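Local coordinates for protein ferritin (Mycoplasma penetrans, PDB 7DIE) that takes up iron and probably oxidises and stores it inside a shell of 24 subunits, binding ferric ions at its metal sites, at residues Y42-A47 with N158-V163. Numbering follows the deposited sequence.
Sequences YDNVAA and NIENIV
The carboxylate of Glu160, from the short C-terminal helix 156-164 of the ferritin subunit, reaches the start of helix 43-70 and accepts two backbone N-H groups of its first turn. Glu160 OE1 takes a nearly straight bond from Asn44 N (2.7 Å), and OE2 a longer one from Val45 N (3.2 Å), each through the syn lone pair. A bend at chi2 (-69°) folds the glutamate chain back toward these amides, where the helix dipole would probably stabilise its negative charge. Asn44 returns a bond: its ND2 donates to Glu160 O (2.9 Å), approaching from above the carbonyl plane, while the acceptor lies close to the plane of the amide. At the N-cap, Tyr42 brings its ring edge to Glu160 OE2, ring and carboxylate planes standing 79° apart. Ile159 CG2 lies 3.9 Å from both Tyr42 CE2 and Val45 CG2, and Val163 CG1 packs on Asn44 O. Asp43, an iron ligand of this protein, pairs with Lys38 on helix 10-39. The two helix segments cross at 39°; Tyr42 and Val45 also touch Ile91 of helix 91-118, while Ile159 and Val163 rest on helix 122-150 and further subunits pack against helix 156-164.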
loop_
_atom_site.group_PDB
_atom_site.type_symbol
_atom_site.label_atom_id
_atom_site.label_comp_id
_atom_site.label_asym_id
_atom_site.label_seq_id
_atom_site.Cartn_x
_atom_site.Cartn_y
_atom_site.Cartn_z
ATOM N N TYR A 42 33.295 28.287 22.311
ATOM C CA TYR A 42 32.652 27.011 22.643
ATOM C C TYR A 42 31.245 26.986 22.052
ATOM O O TYR A 42 30.258 27.214 22.746
ATOM C CB TYR A 42 32.627 26.804 24.161
ATOM C CG TYR A 42 34.014 26.587 24.735
ATOM C CD1 TYR A 42 34.823 27.667 25.101
ATOM C CD2 TYR A 42 34.519 25.303 24.892
ATOM C CE1 TYR A 42 36.103 27.456 25.620
ATOM C CE2 TYR A 42 35.783 25.087 25.405
ATOM C CZ TYR A 42 36.573 26.154 25.758
ATOM O OH TYR A 42 37.828 25.894 26.265
ATOM N N ASP A 43 31.163 26.682 20.748
ATOM C CA ASP A 43 29.872 26.637 20.058
ATOM C C ASP A 43 28.919 25.589 20.660
ATOM O O ASP A 43 27.715 25.843 20.784
ATOM C CB ASP A 43 30.107 26.358 18.570
ATOM C CG ASP A 43 28.835 26.441 17.744
ATOM O OD1 ASP A 43 28.346 27.568 17.522
ATOM O OD2 ASP A 43 28.333 25.381 17.298
ATOM N N ASN A 44 29.428 24.402 21.013
ATOM C CA ASN A 44 28.551 23.348 21.530
ATOM C C ASN A 44 28.142 23.613 22.976
ATOM O O ASN A 44 27.002 23.335 23.367
ATOM C CB ASN A 44 29.224 21.985 21.408
ATOM C CG ASN A 44 29.140 21.417 20.007
ATOM O OD1 ASN A 44 28.275 21.799 19.222
ATOM N ND2 ASN A 44 30.054 20.514 19.679
ATOM N N VAL A 45 29.063 24.115 23.800
ATOM C CA VAL A 45 28.669 24.536 25.142
ATOM C C VAL A 45 27.609 25.630 25.050
ATOM O O VAL A 45 26.637 25.643 25.812
ATOM C CB VAL A 45 29.894 25.002 25.949
ATOM C CG1 VAL A 45 29.444 25.453 27.345
ATOM C CG2 VAL A 45 30.909 23.879 26.064
ATOM N N ALA A 46 27.769 26.552 24.099
ATOM C CA ALA A 46 26.761 27.596 23.909
ATOM C C ALA A 46 25.401 26.990 23.569
ATOM O O ALA A 46 24.370 27.392 24.120
ATOM C CB ALA A 46 27.217 28.556 22.806
ATOM N N ALA A 47 25.383 26.009 22.662
ATOM C CA ALA A 47 24.128 25.352 22.288
ATOM C C ALA A 47 23.527 24.594 23.461
ATOM O O ALA A 47 22.300 24.534 23.617
ATOM C CB ALA A 47 24.371 24.402 21.111
ATOM N N ASN A 158 38.240 18.683 23.008
ATOM C CA ASN A 158 37.709 17.617 23.810
ATOM C C ASN A 158 36.370 18.046 24.424
ATOM O O ASN A 158 35.418 17.347 24.364
ATOM C CB ASN A 158 38.643 17.271 24.966
ATOM C CG ASN A 158 39.987 16.731 24.537
ATOM O OD1 ASN A 158 40.126 16.042 23.554
ATOM N ND2 ASN A 158 40.954 16.995 25.336
ATOM N N ILE A 159 36.354 19.221 25.025
ATOM C CA ILE A 159 35.146 19.732 25.667
ATOM C C ILE A 159 34.024 19.851 24.651
ATOM O O ILE A 159 32.893 19.402 24.886
ATOM C CB ILE A 159 35.441 21.089 26.337
ATOM C CG1 ILE A 159 36.354 20.898 27.553
ATOM C CG2 ILE A 159 34.143 21.829 26.707
ATOM C CD1 ILE A 159 36.964 22.215 28.036
ATOM N N GLU A 160 34.322 20.478 23.513
ATOM C CA GLU A 160 33.323 20.672 22.466
ATOM C C GLU A 160 32.788 19.343 21.948
ATOM O O GLU A 160 31.577 19.192 21.724
ATOM C CB GLU A 160 33.941 21.486 21.324
ATOM C CG GLU A 160 33.968 22.985 21.628
ATOM C CD GLU A 160 32.561 23.563 21.629
ATOM O OE1 GLU A 160 31.994 23.767 20.540
ATOM O OE2 GLU A 160 32.011 23.794 22.714
ATOM N N ASN A 161 33.658 18.394 21.747
ATOM C CA ASN A 161 33.243 17.114 21.281
ATOM C C ASN A 161 32.299 16.393 22.220
ATOM O O ASN A 161 31.316 15.899 21.799
ATOM C CB ASN A 161 34.441 16.210 21.000
ATOM C CG ASN A 161 35.094 16.492 19.682
ATOM O OD1 ASN A 161 36.195 16.114 19.470
ATOM N ND2 ASN A 161 34.423 17.135 18.821
ATOM N N ILE A 162 32.622 16.322 23.488
ATOM C CA ILE A 162 31.777 15.547 24.398
ATOM C C ILE A 162 30.479 16.296 24.706
ATOM O O ILE A 162 29.410 15.686 24.827
ATOM C CB ILE A 162 32.545 15.158 25.682
ATOM C CG1 ILE A 162 31.749 14.109 26.472
ATOM C CG2 ILE A 162 32.841 16.364 26.559
ATOM C CD1 ILE A 162 32.613 13.214 27.319
ATOM N N VAL A 163 30.537 17.623 24.807
ATOM C CA VAL A 163 29.309 18.382 25.040
ATOM C C VAL A 163 28.389 18.279 23.832
ATOM O O VAL A 163 27.161 18.235 23.982
ATOM C CB VAL A 163 29.638 19.844 25.389
ATOM C CG1 VAL A 163 28.346 20.688 25.447
ATOM C CG2 VAL A 163 30.385 19.901 26.730
#